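Local coordinates for protein alanine racemase (Oenococcus oeni PSU-1, PDB 3HUR) that belongs to the alanine racemase family, whose two-domain chains join an N-terminal TIM-barrel-type domain to a C-terminal domain rich in beta strands, at residues L16-H21 with H246-F251; S230-S235 with E344-E349. All coordinates share one frame; numbering follows the deposited sequence.

Contact 1 of 2, residues L16-H21 with H246-F251; sequences LDAAAH and HLERIF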
ATOM      1  N   LEU A  16      11.228 -11.195 -28.391  1.00 30.91           N
ATOM      2  CA  LEU A  16      11.855 -12.504 -28.245  1.00 30.61           C
ATOM      3  C   LEU A  16      13.140 -12.593 -28.986  1.00 31.63           C
ATOM      4  O   LEU A  16      13.975 -13.412 -28.619  1.00 30.58           O
ATOM      5  CB  LEU A  16      10.934 -13.634 -28.701  1.00 30.13           C
ATOM      6  CG  LEU A  16       9.683 -13.856 -27.836  1.00 28.85           C
ATOM      7  CD1 LEU A  16       8.708 -14.854 -28.465  1.00 24.27           C
ATOM      8  CD2 LEU A  16      10.094 -14.286 -26.428  1.00 26.07           C
ATOM      9  N   ASP A  17      13.309 -11.753 -30.009  1.00 33.26           N
ATOM     10  CA  ASP A  17      14.581 -11.674 -30.741  1.00 35.34           C
ATOM     11  C   ASP A  17      15.682 -11.224 -29.790  1.00 35.34           C
ATOM     12  O   ASP A  17      16.792 -11.743 -29.826  1.00 35.73           O
ATOM     13  CB  ASP A  17      14.557 -10.645 -31.883  1.00 35.96           C
ATOM     14  CG  ASP A  17      13.757 -11.100 -33.108  1.00 39.80           C
ATOM     15  OD1 ASP A  17      13.913 -12.239 -33.600  1.00 43.66           O
ATOM     16  OD2 ASP A  17      12.982 -10.265 -33.614  1.00 46.88           O
ATOM     17  N   ALA A  18      15.365 -10.227 -28.974  1.00 34.93           N
ATOM     18  CA  ALA A  18      16.312  -9.674 -28.039  1.00 34.82           C
ATOM     19  C   ALA A  18      16.641 -10.693 -26.970  1.00 35.09           C
ATOM     20  O   ALA A  18      17.795 -10.802 -26.560  1.00 35.72           O
ATOM     21  CB  ALA A  18      15.791  -8.360 -27.431  1.00 34.07           C
ATOM     22  N   ALA A  19      15.673 -11.500 -26.554  1.00 34.83           N
ATOM     23  CA  ALA A  19      16.010 -12.555 -25.600  1.00 35.17           C
ATOM     24  C   ALA A  19      17.018 -13.555 -26.221  1.00 35.25           C
ATOM     25  O   ALA A  19      17.922 -14.055 -25.538  1.00 34.72           O
ATOM     26  CB  ALA A  19      14.735 -13.301 -25.078  1.00 34.28           C
ATOM     27  N   ALA A  20      16.837 -13.850 -27.505  1.00 35.43           N
ATOM     28  CA  ALA A  20      17.670 -14.825 -28.187  1.00 36.27           C
ATOM     29  C   ALA A  20      19.061 -14.255 -28.235  1.00 37.72           C
ATOM     30  O   ALA A  20      20.038 -14.893 -27.843  1.00 38.60           O
ATOM     31  CB  ALA A  20      17.173 -15.089 -29.573  1.00 35.22           C
ATOM     32  N   HIS A  21      19.108 -13.017 -28.688  1.00 38.77           N
ATOM     33  CA  HIS A  21      20.304 -12.259 -28.793  1.00 39.82           C
ATOM     34  C   HIS A  21      21.079 -12.265 -27.483  1.00 39.45           C
ATOM     35  O   HIS A  21      22.294 -12.414 -27.489  1.00 40.34           O
ATOM     36  CB  HIS A  21      19.921 -10.844 -29.213  1.00 40.48           C
ATOM     37  CG  HIS A  21      21.064  -9.893 -29.274  1.00 44.62           C
ATOM     38  ND1 HIS A  21      21.821  -9.710 -30.416  1.00 49.89           N
ATOM     39  CD2 HIS A  21      21.553  -9.030 -28.350  1.00 48.84           C
ATOM     40  CE1 HIS A  21      22.746  -8.796 -30.183  1.00 49.97           C
ATOM     41  NE2 HIS A  21      22.600  -8.361 -28.939  1.00 50.74           N
ATOM     42  N   HIS A 246      26.836  -6.540 -24.402  1.00 53.01           N
ATOM     43  CA  HIS A 246      25.676  -5.737 -24.785  1.00 52.37           C
ATOM     44  C   HIS A 246      24.391  -6.517 -24.653  1.00 49.47           C
ATOM     45  O   HIS A 246      23.781  -6.932 -25.636  1.00 49.46           O
ATOM     46  CB  HIS A 246      25.871  -5.167 -26.194  1.00 53.29           C
ATOM     47  CG  HIS A 246      27.162  -4.424 -26.351  1.00 57.10           C
ATOM     48  ND1 HIS A 246      27.994  -4.583 -27.446  1.00 59.96           N
ATOM     49  CD2 HIS A 246      27.786  -3.547 -25.524  1.00 59.91           C
ATOM     50  CE1 HIS A 246      29.064  -3.820 -27.293  1.00 61.13           C
ATOM     51  NE2 HIS A 246      28.961  -3.180 -26.138  1.00 61.90           N
ATOM     52  N   LEU A 247      23.993  -6.718 -23.412  1.00 46.53           N
ATOM     53  CA  LEU A 247      22.716  -7.333 -23.147  1.00 44.90           C
ATOM     54  C   LEU A 247      21.625  -6.313 -23.475  1.00 44.03           C
ATOM     55  O   LEU A 247      21.748  -5.142 -23.161  1.00 44.66           O
ATOM     56  CB  LEU A 247      22.637  -7.830 -21.701  1.00 44.09           C
ATOM     57  CG  LEU A 247      23.493  -9.092 -21.426  1.00 41.43           C
ATOM     58  CD1 LEU A 247      23.247  -9.700 -20.030  1.00 37.01           C
ATOM     59  CD2 LEU A 247      23.298 -10.176 -22.489  1.00 37.41           C
ATOM     60  N   GLU A 248      20.585  -6.751 -24.164  1.00 42.55           N
ATOM     61  CA  GLU A 248      19.422  -5.881 -24.459  1.00 41.11           C
ATOM     62  C   GLU A 248      18.345  -6.091 -23.383  1.00 39.07           C
ATOM     63  O   GLU A 248      18.058  -7.224 -23.023  1.00 38.09           O
ATOM     64  CB  GLU A 248      18.866  -6.227 -25.855  1.00 41.12           C
ATOM     65  CG  GLU A 248      19.626  -5.591 -27.026  1.00 43.35           C
ATOM     66  CD  GLU A 248      19.499  -6.357 -28.368  1.00 48.37           C
ATOM     67  OE1 GLU A 248      18.602  -7.214 -28.532  1.00 48.65           O
ATOM     68  OE2 GLU A 248      20.313  -6.088 -29.296  1.00 54.26           O
ATOM     69  N   ARG A 249      17.758  -5.013 -22.869  1.00 38.10           N
ATOM     70  CA  ARG A 249      16.508  -5.108 -22.058  1.00 37.24           C
ATOM     71  C   ARG A 249      15.397  -5.559 -23.001  1.00 35.65           C
ATOM     72  O   ARG A 249      15.186  -4.936 -24.013  1.00 34.88           O
ATOM     73  CB  ARG A 249      16.144  -3.780 -21.370  1.00 37.30           C
ATOM     74  CG  ARG A 249      14.838  -3.837 -20.503  1.00 40.56           C
ATOM     75  CD  ARG A 249      14.476  -2.488 -19.787  1.00 43.71           C
ATOM     76  NE  ARG A 249      14.903  -1.319 -20.562  1.00 47.76           N
ATOM     77  CZ  ARG A 249      14.218  -0.762 -21.576  1.00 50.40           C
ATOM     78  NH1 ARG A 249      13.017  -1.226 -21.966  1.00 49.85           N
ATOM     79  NH2 ARG A 249      14.744   0.290 -22.212  1.00 50.37           N
ATOM     80  N   ILE A 250      14.726  -6.672 -22.698  1.00 34.76           N
ATOM     81  CA  ILE A 250      13.817  -7.275 -23.658  1.00 33.85           C
ATOM     82  C   ILE A 250      12.370  -6.844 -23.491  1.00 33.19           C
ATOM     83  O   ILE A 250      11.551  -7.072 -24.376  1.00 33.23           O
ATOM     84  CB  ILE A 250      13.919  -8.842 -23.676  1.00 33.97           C
ATOM     85  CG1 ILE A 250      13.175  -9.504 -22.511  1.00 33.19           C
ATOM     86  CG2 ILE A 250      15.375  -9.276 -23.651  1.00 33.73           C
ATOM     87  CD1 ILE A 250      13.228 -10.998 -22.589  1.00 30.55           C
ATOM     88  N   PHE A 251      12.047  -6.207 -22.386  1.00 32.34           N
ATOM     89  CA  PHE A 251      10.641  -5.938 -22.072  1.00 31.95           C
ATOM     90  C   PHE A 251      10.425  -4.436 -21.988  1.00 32.17           C
ATOM     91  O   PHE A 251      11.365  -3.711 -21.744  1.00 31.59           O
ATOM     92  CB  PHE A 251      10.245  -6.593 -20.744  1.00 31.56           C
ATOM     93  CG  PHE A 251      11.092  -6.148 -19.609  1.00 29.49           C
ATOM     94  CD1 PHE A 251      10.737  -5.074 -18.856  1.00 27.47           C
ATOM     95  CD2 PHE A 251      12.301  -6.764 -19.364  1.00 29.58           C
ATOM     96  CE1 PHE A 251      11.555  -4.625 -17.815  1.00 30.77           C
ATOM     97  CE2 PHE A 251      13.129  -6.328 -18.343  1.00 30.23           C
ATOM     98  CZ  PHE A 251      12.763  -5.253 -17.561  1.00 30.55           C
TER
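Glu248 OE2 lies 3.2 Å from His21 NE2, yet it sits above the imidazole rather than at its edge, and the N-H angle is too poor for a hydrogen bond. The carboxylate and the ring are instead stacked, their planes only 2° apart, near the junction between the TIM-barrel-type domain and the strand-rich domain of this alanine racemase fold. His21 projects from the first turns of helix 16-30. Its CG is anti to the backbone N (chi1 176°), which carries the ring out across the Glu248 side chain at about a right angle. Glu248, extended beyond CG, reaches toward the helix from the loop that leads into strand 251-263, and its OE2 is offset toward the rim of the ring. The negative charge over the imidazole would probably favour a protonated histidine. The other carboxylate oxygen, OE1, comes within 3.2 Å of Ala18 CB, while the backbone N of Glu248 is hydrogen-bonded to Asn22 OD1 one residue beyond His21, tying the loop to the helix.

Deeper in the interface the contact turns apolar. The small side chains of Ala18 and Ala19 let Ile250 approach the helix closely, its CG2 resting 3.9 Å from Ala18 CB. Leu51 of helix 48-57 also packs on Ala19, whose CB lies 3.7 Å from Ile250 CD1.

Contact 2 of 2, residues S230-S235 with E344-E349; sequences SGVNVS and EQITVE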
ATOM      1  N   SER A 230      16.477 -11.526 -19.340  1.00 29.62           N
ATOM      2  CA  SER A 230      15.572 -10.411 -19.527  1.00 29.32           C
ATOM      3  C   SER A 230      16.294  -9.117 -19.797  1.00 29.97           C
ATOM      4  O   SER A 230      15.667  -8.128 -20.204  1.00 28.98           O
ATOM      5  CB  SER A 230      14.706 -10.237 -18.303  1.00 29.03           C
ATOM      6  OG  SER A 230      15.412  -9.645 -17.232  1.00 28.13           O
ATOM      7  N   GLY A 231      17.604  -9.107 -19.575  1.00 30.06           N
ATOM      8  CA  GLY A 231      18.410  -7.919 -19.839  1.00 30.84           C
ATOM      9  C   GLY A 231      18.573  -6.993 -18.638  1.00 31.98           C
ATOM     10  O   GLY A 231      19.132  -5.884 -18.742  1.00 32.00           O
ATOM     11  N   VAL A 232      18.071  -7.408 -17.489  1.00 33.23           N
ATOM     12  CA  VAL A 232      18.254  -6.584 -16.311  1.00 34.38           C
ATOM     13  C   VAL A 232      19.658  -6.792 -15.725  1.00 36.43           C
ATOM     14  O   VAL A 232      20.337  -7.774 -16.040  1.00 36.54           O
ATOM     15  CB  VAL A 232      17.241  -6.919 -15.176  1.00 34.03           C
ATOM     16  CG1 VAL A 232      15.822  -6.753 -15.657  1.00 33.38           C
ATOM     17  CG2 VAL A 232      17.513  -8.296 -14.585  1.00 30.80           C
ATOM     18  N   ASN A 233      20.036  -5.876 -14.823  1.00 38.53           N
ATOM     19  CA  ASN A 233      21.216  -6.003 -13.986  1.00 39.80           C
ATOM     20  C   ASN A 233      20.990  -6.928 -12.812  1.00 40.33           C
ATOM     21  O   ASN A 233      20.388  -6.549 -11.839  1.00 40.88           O
ATOM     22  CB  ASN A 233      21.630  -4.630 -13.448  1.00 40.29           C
ATOM     23  CG  ASN A 233      23.067  -4.613 -12.941  1.00 41.78           C
ATOM     24  OD1 ASN A 233      23.814  -3.664 -13.214  1.00 44.82           O
ATOM     25  ND2 ASN A 233      23.477  -5.680 -12.251  1.00 41.21           N
ATOM     26  N   VAL A 234      21.532  -8.129 -12.882  1.00 42.03           N
ATOM     27  CA  VAL A 234      21.435  -9.120 -11.780  1.00 43.40           C
ATOM     28  C   VAL A 234      21.999  -8.735 -10.359  1.00 43.83           C
ATOM     29  O   VAL A 234      21.616  -9.327  -9.355  1.00 42.52           O
ATOM     30  CB  VAL A 234      22.054 -10.445 -12.300  1.00 44.04           C
ATOM     31  CG1 VAL A 234      22.341 -11.467 -11.165  1.00 45.62           C
ATOM     32  CG2 VAL A 234      21.098 -11.033 -13.353  1.00 44.37           C
ATOM     33  N   SER A 235      22.867  -7.730 -10.283  1.00 45.46           N
ATOM     34  CA  SER A 235      23.535  -7.330  -9.021  1.00 46.82           C
ATOM     35  C   SER A 235      22.738  -6.382  -8.109  1.00 48.71           C
ATOM     36  O   SER A 235      23.236  -5.987  -7.051  1.00 48.84           O
ATOM     37  CB  SER A 235      24.858  -6.647  -9.359  1.00 46.63           C
ATOM     38  OG  SER A 235      24.632  -5.357  -9.894  1.00 45.83           O
ATOM     39  N   GLU A 344      16.499  -2.339 -13.441  1.00 42.76           N
ATOM     40  CA  GLU A 344      15.854  -2.769 -12.200  1.00 41.98           C
ATOM     41  C   GLU A 344      15.325  -4.186 -12.350  1.00 40.69           C
ATOM     42  O   GLU A 344      14.901  -4.585 -13.411  1.00 40.38           O
ATOM     43  CB  GLU A 344      14.698  -1.806 -11.776  1.00 42.60           C
ATOM     44  CG  GLU A 344      13.943  -2.281 -10.502  1.00 43.51           C
ATOM     45  CD  GLU A 344      12.913  -1.323  -9.962  1.00 47.24           C
ATOM     46  OE1 GLU A 344      12.700  -0.250 -10.559  1.00 51.78           O
ATOM     47  OE2 GLU A 344      12.290  -1.648  -8.921  1.00 50.38           O
ATOM     48  N   GLN A 345      15.348  -4.942 -11.264  1.00 39.73           N
ATOM     49  CA  GLN A 345      14.865  -6.325 -11.286  1.00 38.90           C
ATOM     50  C   GLN A 345      13.343  -6.406 -11.630  1.00 35.40           C
ATOM     51  O   GLN A 345      12.591  -5.511 -11.330  1.00 32.67           O
ATOM     52  CB  GLN A 345      15.075  -7.035  -9.939  1.00 39.28           C
ATOM     53  CG  GLN A 345      16.360  -6.755  -9.192  1.00 46.92           C
ATOM     54  CD  GLN A 345      17.548  -7.586  -9.676  1.00 50.68           C
ATOM     55  OE1 GLN A 345      17.927  -8.580  -9.039  1.00 51.63           O
ATOM     56  NE2 GLN A 345      18.123  -7.187 -10.809  1.00 51.97           N
ATOM     57  N   ILE A 346      12.944  -7.521 -12.242  1.00 32.67           N
ATOM     58  CA  ILE A 346      11.556  -7.784 -12.529  1.00 30.82           C
ATOM     59  C   ILE A 346      11.052  -8.967 -11.742  1.00 30.10           C
ATOM     60  O   ILE A 346       9.894  -9.323 -11.864  1.00 29.06           O
ATOM     61  CB  ILE A 346      11.292  -7.919 -14.011  1.00 29.78           C
ATOM     62  CG1 ILE A 346      12.103  -9.062 -14.624  1.00 28.44           C
ATOM     63  CG2 ILE A 346      11.581  -6.624 -14.687  1.00 29.01           C
ATOM     64  CD1 ILE A 346      11.785  -9.345 -16.054  1.00 24.71           C
ATOM     65  N   THR A 347      11.904  -9.518 -10.869  1.00 30.36           N
ATOM     66  CA  THR A 347      11.512 -10.616  -9.964  1.00 29.67           C
ATOM     67  C   THR A 347      12.071 -10.396  -8.598  1.00 29.45           C
ATOM     68  O   THR A 347      13.058  -9.711  -8.443  1.00 29.41           O
ATOM     69  CB  THR A 347      12.032 -11.982 -10.440  1.00 29.62           C
ATOM     70  OG1 THR A 347      13.360 -11.824 -10.907  1.00 30.86           O
ATOM     71  CG2 THR A 347      11.220 -12.546 -11.580  1.00 29.18           C
ATOM     72  N   VAL A 348      11.432 -11.010  -7.610  1.00 29.84           N
ATOM     73  CA  VAL A 348      11.891 -11.043  -6.245  1.00 30.03           C
ATOM     74  C   VAL A 348      11.906 -12.523  -5.849  1.00 31.46           C
ATOM     75  O   VAL A 348      11.026 -13.267  -6.224  1.00 31.83           O
ATOM     76  CB  VAL A 348      10.978 -10.204  -5.259  1.00 30.37           C
ATOM     77  CG1 VAL A 348       9.498 -10.674  -5.305  1.00 28.66           C
ATOM     78  CG2 VAL A 348      11.473 -10.257  -3.782  1.00 27.58           C
ATOM     79  N   GLU A 349      12.909 -12.915  -5.076  1.00 33.42           N
ATOM     80  CA  GLU A 349      13.050 -14.255  -4.535  1.00 35.28           C
ATOM     81  C   GLU A 349      13.012 -14.291  -3.004  1.00 35.71           C
ATOM     82  O   GLU A 349      13.604 -13.467  -2.360  1.00 35.74           O
ATOM     83  CB  GLU A 349      14.397 -14.804  -4.977  1.00 35.68           C
ATOM     84  CG  GLU A 349      14.680 -16.243  -4.540  1.00 38.08           C
ATOM     85  CD  GLU A 349      15.639 -16.928  -5.490  1.00 41.07           C
ATOM     86  OE1 GLU A 349      16.353 -16.190  -6.212  1.00 46.49           O
ATOM     87  OE2 GLU A 349      15.646 -18.170  -5.554  1.00 40.33           O
TER
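Gln345 holds its CG beside the backbone N and anti to the carbonyl carbon (chi1 -39°), then bends sharply at chi2 (-82°), and these two turns fold the amide back toward the loop of Val232 and Asn233. The contact joins residues 230-235, which follow the last strand of the parallel TIM-barrel-type sheet, to the lead-in of the beta hairpin formed by strands 347-353 and 357-364. As modelled, the amide NE2 of Gln345 lies 2.6 Å from the backbone O of Asn233. The Gln345 side chain crosses that of Val232 at about a right angle, with its NE2 4.0 Å from Val232 CG2. The backbones are tied next to this point by a backbone hydrogen bond between Asn233 and Gly343, and the carbonyl of Gln345 is engaged by Arg297 NH2.

Val232 presents its two methyls to different neighbours. While CG2 faces the glutamine amide, CG1 is set against the backbone just before Gln345, 3.3 Å from Glu344 O, a close approach of a methyl to a carbonyl. Phe251 of strand 251-263 touches both Val232 and Ile346, so these two side chains are bridged by a ring while their own contact is loose.

At the other end of the loop, Ser230 OG is hydrogen-bonded to the carbonyl of Gln227 and also receives a weak hydrogen bond from Val232 N (3.5 Å). The chain of Ile346 extends toward Ser230 and ends with its CD1 methyl 3.8 Å from Ser230 CB.

In the fold
The two contacts lie about 14 Å apart between centres, and their segments alternate along the chain: 16-21, 230-235, 246-251, 344-349. Residues 230-235 and 246-251 belong to one long connection between strands 222-223 and 251-263, which crosses from the parallel barrel sheet to the mixed sheet of the second domain. Contact 1 sets its later part against helix 16-30; contact 2 sets its earlier part against the approach to the hairpin 347-364. They meet directly, Ile250 N lying 3.0 Å from Ser230 O in a probable hydrogen bond, and Phe251 CZ packing 3.4 Å from Ile346 CG2. The interdomain connection is thereby fastened to an early helix and to a hairpin of the C-terminal half.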